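Lactococcus lactis MG1363 DpsA (Lactococcus lactis, PDB 1ZS3) probably binds DNA and helps protect it during oxidative stress, as a twelve-subunit Dps protein of the ferritin-like family. Local coordinates at residues Arg67-Leu78 and Ala143-Tyr154. Sequence-based numbering, arbitrary orientation.
Sequences REVEYFFKISDL and ALAAGVVELYGY
Ala143, a small residue, lets Leu78 CD2 come up to its methyl group where segments 67-78 and 143-154, their N-to-C directions 162° apart and so nearly antiparallel, come near each other. Leu144 has its CG anti to the backbone N (chi1 -179°), which brings CD1 against Leu78 CB at 3.6 Å and beside CG2 of Ile75. Gly147, without a side chain, lets Leu78 CD1 approach its CA to 3.9 Å. Val148, its CB directed away from segment 67-78 and its side chain touching Ile133 of helix 111-138, still offers CG2 to Ile75 CD1. Glu150 suits the more exposed margin: OE2 forms a salt bridge with Lys74 NZ at 2.7 Å. The two methyls of Leu151 part, CD2 meeting Ile75 CD1 at 3.6 Å while CD1 lies over one face of the Tyr71 ring in a CH-pi contact. Tyr154 meets that ring obliquely, their planes 44° apart, and receives the Arg67 guanidinium in an off-centre cation-pi contact, CZ 4.8 Å from the ring centroid. Arg67, bent at chi2 and chi3, also lays CB and CG beside the Tyr154 hydroxyl. Within the Dps four-helix bundle, aliphatic contacts thus give way to aromatic ones, implying cohesion chiefly by apolar burial, with the Lys74-Glu150 salt bridge at the margin.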
ATOM      1  N   ARG A  67      -7.675 -22.191   3.845  1.00 41.94           N
ATOM      2  CA  ARG A  67      -7.041 -22.680   2.654  1.00 42.47           C
ATOM      3  C   ARG A  67      -7.824 -23.852   2.075  1.00 41.46           C
ATOM      4  O   ARG A  67      -7.840 -24.046   0.851  1.00 42.06           O
ATOM      5  CB  ARG A  67      -5.589 -23.113   2.924  1.00 43.14           C
ATOM      6  CG  ARG A  67      -4.646 -22.026   3.463  1.00 47.02           C
ATOM      7  CD  ARG A  67      -4.239 -20.926   2.482  1.00 49.46           C
ATOM      8  NE  ARG A  67      -3.046 -21.366   1.769  1.00 52.83           N
ATOM      9  CZ  ARG A  67      -2.993 -21.711   0.475  1.00 55.34           C
ATOM     10  NH1 ARG A  67      -1.831 -22.129  -0.043  1.00 56.15           N
ATOM     11  NH2 ARG A  67      -4.070 -21.623  -0.306  1.00 55.39           N
ATOM     12  N   GLU A  68      -8.427 -24.657   2.944  1.00 39.63           N
ATOM     13  CA  GLU A  68      -9.188 -25.828   2.493  1.00 38.62           C
ATOM     14  C   GLU A  68     -10.461 -25.355   1.788  1.00 37.71           C
ATOM     15  O   GLU A  68     -10.831 -25.919   0.778  1.00 37.90           O
ATOM     16  CB  GLU A  68      -9.462 -26.784   3.656  1.00 38.98           C
ATOM     17  CG  GLU A  68      -8.204 -27.431   4.280  1.00 38.86           C
ATOM     18  CD  GLU A  68      -7.736 -28.735   3.648  1.00 40.09           C
ATOM     19  OE1 GLU A  68      -8.238 -29.798   4.053  1.00 41.66           O
ATOM     20  OE2 GLU A  68      -6.833 -28.723   2.781  1.00 42.66           O
ATOM     21  N   VAL A  69     -11.089 -24.296   2.259  1.00 36.78           N
ATOM     22  CA  VAL A  69     -12.211 -23.690   1.560  1.00 36.13           C
ATOM     23  C   VAL A  69     -11.776 -23.015   0.258  1.00 37.39           C
ATOM     24  O   VAL A  69     -12.548 -22.939  -0.684  1.00 37.66           O
ATOM     25  CB  VAL A  69     -12.851 -22.640   2.454  1.00 35.76           C
ATOM     26  CG1 VAL A  69     -13.925 -21.804   1.707  1.00 35.72           C
ATOM     27  CG2 VAL A  69     -13.428 -23.287   3.699  1.00 35.98           C
ATOM     28  N   GLU A  70     -10.574 -22.472   0.254  1.00 38.63           N
ATOM     29  CA  GLU A  70     -10.007 -21.825  -0.900  1.00 39.43           C
ATOM     30  C   GLU A  70      -9.803 -22.813  -2.036  1.00 38.92           C
ATOM     31  O   GLU A  70     -10.011 -22.476  -3.205  1.00 37.95           O
ATOM     32  CB  GLU A  70      -8.678 -21.194  -0.545  1.00 40.63           C
ATOM     33  CG  GLU A  70      -8.659 -19.666  -0.489  1.00 45.15           C
ATOM     34  CD  GLU A  70      -7.323 -19.124   0.055  1.00 48.98           C
ATOM     35  OE1 GLU A  70      -6.255 -19.301  -0.616  1.00 52.24           O
ATOM     36  OE2 GLU A  70      -7.336 -18.538   1.159  1.00 49.17           O
ATOM     37  N   TYR A  71      -9.339 -24.005  -1.689  1.00 38.42           N
ATOM     38  CA  TYR A  71      -9.123 -25.070  -2.637  1.00 39.10           C
ATOM     39  C   TYR A  71     -10.478 -25.667  -3.033  1.00 39.41           C
ATOM     40  O   TYR A  71     -10.635 -26.146  -4.151  1.00 39.74           O
ATOM     41  CB  TYR A  71      -8.179 -26.145  -2.053  1.00 39.33           C
ATOM     42  CG  TYR A  71      -6.731 -25.773  -2.203  1.00 39.97           C
ATOM     43  CD1 TYR A  71      -6.201 -25.565  -3.448  1.00 39.64           C
ATOM     44  CD2 TYR A  71      -5.904 -25.596  -1.096  1.00 39.83           C
ATOM     45  CE1 TYR A  71      -4.909 -25.207  -3.606  1.00 40.10           C
ATOM     46  CE2 TYR A  71      -4.588 -25.230  -1.253  1.00 39.13           C
ATOM     47  CZ  TYR A  71      -4.107 -25.022  -2.521  1.00 39.32           C
ATOM     48  OH  TYR A  71      -2.810 -24.645  -2.770  1.00 42.01           O
ATOM     49  N   PHE A  72     -11.456 -25.644  -2.110  1.00 38.69           N
ATOM     50  CA  PHE A  72     -12.789 -26.106  -2.415  1.00 38.53           C
ATOM     51  C   PHE A  72     -13.294 -25.321  -3.613  1.00 38.39           C
ATOM     52  O   PHE A  72     -13.679 -25.916  -4.633  1.00 37.84           O
ATOM     53  CB  PHE A  72     -13.741 -25.981  -1.217  1.00 38.78           C
ATOM     54  CG  PHE A  72     -15.040 -26.652  -1.439  1.00 38.71           C
ATOM     55  CD1 PHE A  72     -16.117 -25.943  -1.964  1.00 39.42           C
ATOM     56  CD2 PHE A  72     -15.174 -28.015  -1.233  1.00 40.84           C
ATOM     57  CE1 PHE A  72     -17.361 -26.567  -2.199  1.00 40.58           C
ATOM     58  CE2 PHE A  72     -16.410 -28.661  -1.466  1.00 42.16           C
ATOM     59  CZ  PHE A  72     -17.505 -27.935  -1.946  1.00 41.64           C
ATOM     60  N   PHE A  73     -13.286 -23.983  -3.538  1.00 38.43           N
ATOM     61  CA  PHE A  73     -13.785 -23.136  -4.632  1.00 37.82           C
ATOM     62  C   PHE A  73     -12.883 -23.220  -5.879  1.00 38.03           C
ATOM     63  O   PHE A  73     -13.352 -23.117  -7.001  1.00 37.98           O
ATOM     64  CB  PHE A  73     -13.904 -21.668  -4.204  1.00 36.79           C
ATOM     65  CG  PHE A  73     -15.078 -21.376  -3.300  1.00 37.38           C
ATOM     66  CD1 PHE A  73     -14.878 -21.122  -1.939  1.00 36.10           C
ATOM     67  CD2 PHE A  73     -16.375 -21.354  -3.797  1.00 38.46           C
ATOM     68  CE1 PHE A  73     -15.942 -20.860  -1.112  1.00 35.54           C
ATOM     69  CE2 PHE A  73     -17.467 -21.113  -2.948  1.00 37.43           C
ATOM     70  CZ  PHE A  73     -17.244 -20.857  -1.606  1.00 36.08           C
ATOM     71  N   LYS A  74     -11.594 -23.450  -5.688  1.00 38.33           N
ATOM     72  CA  LYS A  74     -10.688 -23.327  -6.806  1.00 39.17           C
ATOM     73  C   LYS A  74     -10.883 -24.537  -7.733  1.00 38.63           C
ATOM     74  O   LYS A  74     -10.919 -24.401  -8.956  1.00 38.12           O
ATOM     75  CB  LYS A  74      -9.242 -23.171  -6.336  1.00 39.65           C
ATOM     76  CG  LYS A  74      -8.286 -22.723  -7.406  1.00 43.89           C
ATOM     77  CD  LYS A  74      -6.872 -23.343  -7.224  1.00 48.65           C
ATOM     78  CE  LYS A  74      -5.727 -22.345  -7.620  1.00 51.12           C
ATOM     79  NZ  LYS A  74      -4.481 -23.067  -8.092  1.00 52.48           N
ATOM     80  N   ILE A  75     -10.959 -25.712  -7.121  1.00 38.29           N
ATOM     81  CA  ILE A  75     -11.103 -26.975  -7.814  1.00 37.79           C
ATOM     82  C   ILE A  75     -12.503 -27.210  -8.372  1.00 36.78           C
ATOM     83  O   ILE A  75     -12.649 -27.807  -9.443  1.00 35.43           O
ATOM     84  CB  ILE A  75     -10.647 -28.096  -6.894  1.00 37.98           C
ATOM     85  CG1 ILE A  75      -9.192 -27.830  -6.486  1.00 37.77           C
ATOM     86  CG2 ILE A  75     -10.683 -29.454  -7.607  1.00 39.90           C
ATOM     87  CD1 ILE A  75      -8.614 -28.942  -5.752  1.00 38.59           C
ATOM     88  N   SER A  76     -13.501 -26.722  -7.645  1.00 35.66           N
ATOM     89  CA  SER A  76     -14.866 -26.784  -8.049  1.00 34.91           C
ATOM     90  C   SER A  76     -14.950 -26.036  -9.317  1.00 35.01           C
ATOM     91  O   SER A  76     -15.522 -26.515 -10.281  1.00 36.13           O
ATOM     92  CB  SER A  76     -15.830 -26.220  -7.006  1.00 34.70           C
ATOM     93  OG  SER A  76     -15.879 -27.085  -5.883  1.00 34.70           O
ATOM     94  N   ASP A  77     -14.402 -24.833  -9.305  1.00 35.52           N
ATOM     95  CA  ASP A  77     -14.416 -23.969 -10.489  1.00 35.14           C
ATOM     96  C   ASP A  77     -13.699 -24.631 -11.611  1.00 34.58           C
ATOM     97  O   ASP A  77     -14.138 -24.493 -12.753  1.00 34.31           O
ATOM     98  CB  ASP A  77     -13.766 -22.628 -10.214  1.00 34.70           C
ATOM     99  CG  ASP A  77     -14.696 -21.691  -9.577  1.00 36.47           C
ATOM    100  OD1 ASP A  77     -14.274 -20.769  -8.880  1.00 39.75           O
ATOM    101  OD2 ASP A  77     -15.915 -21.798  -9.706  1.00 39.00           O
ATOM    102  N   LEU A  78     -12.597 -25.337 -11.315  1.00 33.34           N
ATOM    103  CA  LEU A  78     -11.828 -25.918 -12.385  1.00 33.32           C
ATOM    104  C   LEU A  78     -12.682 -27.017 -13.020  1.00 35.20           C
ATOM    105  O   LEU A  78     -12.658 -27.180 -14.242  1.00 35.06           O
ATOM    106  CB  LEU A  78     -10.515 -26.489 -11.863  1.00 32.55           C
ATOM    107  CG  LEU A  78      -9.398 -25.457 -11.725  1.00 31.63           C
ATOM    108  CD1 LEU A  78      -8.204 -26.044 -11.001  1.00 31.41           C
ATOM    109  CD2 LEU A  78      -8.935 -24.905 -13.073  1.00 32.46           C
ATOM    110  N   ALA A 143      -5.716 -28.068 -16.925  1.00 36.00           N
ATOM    111  CA  ALA A 143      -5.765 -27.004 -15.910  1.00 35.32           C
ATOM    112  C   ALA A 143      -6.149 -27.618 -14.581  1.00 34.84           C
ATOM    113  O   ALA A 143      -5.565 -27.302 -13.566  1.00 34.99           O
ATOM    114  CB  ALA A 143      -6.729 -25.893 -16.298  1.00 34.58           C
ATOM    115  N   LEU A 144      -7.128 -28.495 -14.590  1.00 35.21           N
ATOM    116  CA  LEU A 144      -7.553 -29.182 -13.388  1.00 34.76           C
ATOM    117  C   LEU A 144      -6.387 -29.952 -12.796  1.00 33.40           C
ATOM    118  O   LEU A 144      -6.169 -29.953 -11.609  1.00 30.95           O
ATOM    119  CB  LEU A 144      -8.668 -30.153 -13.718  1.00 35.69           C
ATOM    120  CG  LEU A 144      -9.272 -30.956 -12.562  1.00 37.92           C
ATOM    121  CD1 LEU A 144     -10.000 -30.066 -11.623  1.00 39.44           C
ATOM    122  CD2 LEU A 144     -10.204 -32.013 -13.101  1.00 39.54           C
ATOM    123  N   ALA A 145      -5.632 -30.631 -13.656  1.00 33.23           N
ATOM    124  CA  ALA A 145      -4.543 -31.444 -13.193  1.00 33.33           C
ATOM    125  C   ALA A 145      -3.584 -30.557 -12.406  1.00 33.48           C
ATOM    126  O   ALA A 145      -3.156 -30.935 -11.317  1.00 34.16           O
ATOM    127  CB  ALA A 145      -3.840 -32.141 -14.366  1.00 32.83           C
ATOM    128  N   ALA A 146      -3.274 -29.372 -12.935  1.00 33.35           N
ATOM    129  CA  ALA A 146      -2.374 -28.416 -12.319  1.00 32.65           C
ATOM    130  C   ALA A 146      -2.874 -27.956 -10.936  1.00 32.76           C
ATOM    131  O   ALA A 146      -2.095 -27.917  -9.974  1.00 32.28           O
ATOM    132  CB  ALA A 146      -2.190 -27.234 -13.223  1.00 32.58           C
ATOM    133  N   GLY A 147      -4.159 -27.587 -10.844  1.00 32.33           N
ATOM    134  CA  GLY A 147      -4.781 -27.223  -9.576  1.00 32.19           C
ATOM    135  C   GLY A 147      -4.648 -28.336  -8.539  1.00 32.71           C
ATOM    136  O   GLY A 147      -4.383 -28.082  -7.389  1.00 33.98           O
ATOM    137  N   VAL A 148      -4.808 -29.578  -8.933  1.00 33.48           N
ATOM    138  CA  VAL A 148      -4.809 -30.676  -7.986  1.00 34.30           C
ATOM    139  C   VAL A 148      -3.385 -31.005  -7.550  1.00 34.03           C
ATOM    140  O   VAL A 148      -3.178 -31.512  -6.457  1.00 34.42           O
ATOM    141  CB  VAL A 148      -5.509 -31.913  -8.588  1.00 35.13           C
ATOM    142  CG1 VAL A 148      -5.251 -33.165  -7.771  1.00 36.15           C
ATOM    143  CG2 VAL A 148      -6.965 -31.698  -8.653  1.00 35.99           C
ATOM    144  N   VAL A 149      -2.406 -30.672  -8.386  1.00 33.12           N
ATOM    145  CA  VAL A 149      -1.020 -30.831  -8.008  1.00 32.84           C
ATOM    146  C   VAL A 149      -0.700 -29.812  -6.915  1.00 33.86           C
ATOM    147  O   VAL A 149       0.017 -30.080  -5.950  1.00 33.49           O
ATOM    148  CB  VAL A 149      -0.072 -30.684  -9.221  1.00 32.11           C
ATOM    149  CG1 VAL A 149       1.376 -30.537  -8.768  1.00 31.62           C
ATOM    150  CG2 VAL A 149      -0.208 -31.874 -10.189  1.00 31.41           C
ATOM    151  N   GLU A 150      -1.243 -28.623  -7.043  1.00 35.31           N
ATOM    152  CA  GLU A 150      -0.983 -27.610  -6.069  1.00 36.57           C
ATOM    153  C   GLU A 150      -1.411 -28.170  -4.731  1.00 36.15           C
ATOM    154  O   GLU A 150      -0.641 -28.129  -3.793  1.00 36.52           O
ATOM    155  CB  GLU A 150      -1.739 -26.351  -6.414  1.00 37.75           C
ATOM    156  CG  GLU A 150      -0.882 -25.239  -7.021  1.00 41.42           C
ATOM    157  CD  GLU A 150      -1.729 -24.013  -7.321  1.00 44.78           C
ATOM    158  OE1 GLU A 150      -2.221 -23.350  -6.347  1.00 45.36           O
ATOM    159  OE2 GLU A 150      -1.958 -23.777  -8.534  1.00 46.49           O
ATOM    160  N   LEU A 151      -2.626 -28.716  -4.667  1.00 35.66           N
ATOM    161  CA  LEU A 151      -3.211 -29.231  -3.430  1.00 35.81           C
ATOM    162  C   LEU A 151      -2.383 -30.359  -2.807  1.00 36.59           C
ATOM    163  O   LEU A 151      -2.161 -30.377  -1.586  1.00 37.80           O
ATOM    164  CB  LEU A 151      -4.618 -29.722  -3.733  1.00 35.86           C
ATOM    165  CG  LEU A 151      -5.403 -30.348  -2.595  1.00 35.81           C
ATOM    166  CD1 LEU A 151      -5.376 -29.490  -1.354  1.00 37.59           C
ATOM    167  CD2 LEU A 151      -6.833 -30.576  -3.030  1.00 36.46           C
ATOM    168  N   TYR A 152      -1.938 -31.290  -3.639  1.00 35.98           N
ATOM    169  CA  TYR A 152      -1.066 -32.336  -3.211  1.00 35.72           C
ATOM    170  C   TYR A 152       0.141 -31.791  -2.472  1.00 36.77           C
ATOM    171  O   TYR A 152       0.465 -32.276  -1.396  1.00 38.29           O
ATOM    172  CB  TYR A 152      -0.618 -33.104  -4.432  1.00 35.69           C
ATOM    173  CG  TYR A 152       0.409 -34.138  -4.128  1.00 35.58           C
ATOM    174  CD1 TYR A 152       1.682 -34.052  -4.687  1.00 36.00           C
ATOM    175  CD2 TYR A 152       0.134 -35.168  -3.238  1.00 34.81           C
ATOM    176  CE1 TYR A 152       2.640 -34.988  -4.388  1.00 35.37           C
ATOM    177  CE2 TYR A 152       1.093 -36.098  -2.916  1.00 35.12           C
ATOM    178  CZ  TYR A 152       2.346 -35.989  -3.506  1.00 33.68           C
ATOM    179  OH  TYR A 152       3.317 -36.858  -3.234  1.00 33.32           O
ATOM    180  N   GLY A 153       0.804 -30.775  -3.032  1.00 36.96           N
ATOM    181  CA  GLY A 153       2.011 -30.217  -2.448  1.00 35.93           C
ATOM    182  C   GLY A 153       1.705 -29.411  -1.187  1.00 35.06           C
ATOM    183  O   GLY A 153       2.489 -29.430  -0.265  1.00 34.29           O
ATOM    184  N   TYR A 154       0.580 -28.713  -1.148  1.00 34.86           N
ATOM    185  CA  TYR A 154       0.174 -28.010   0.058  1.00 35.66           C
ATOM    186  C   TYR A 154      -0.080 -28.969   1.227  1.00 36.65           C
ATOM    187  O   TYR A 154       0.344 -28.718   2.341  1.00 36.64           O
ATOM    188  CB  TYR A 154      -1.074 -27.212  -0.184  1.00 34.55           C
ATOM    189  CG  TYR A 154      -1.622 -26.606   1.085  1.00 35.30           C
ATOM    190  CD1 TYR A 154      -0.978 -25.516   1.698  1.00 35.67           C
ATOM    191  CD2 TYR A 154      -2.771 -27.117   1.695  1.00 34.97           C
ATOM    192  CE1 TYR A 154      -1.485 -24.937   2.843  1.00 33.82           C
ATOM    193  CE2 TYR A 154      -3.281 -26.544   2.849  1.00 34.79           C
ATOM    194  CZ  TYR A 154      -2.619 -25.463   3.421  1.00 33.88           C
ATOM    195  OH  TYR A 154      -3.107 -24.918   4.561  1.00 33.75           O
TER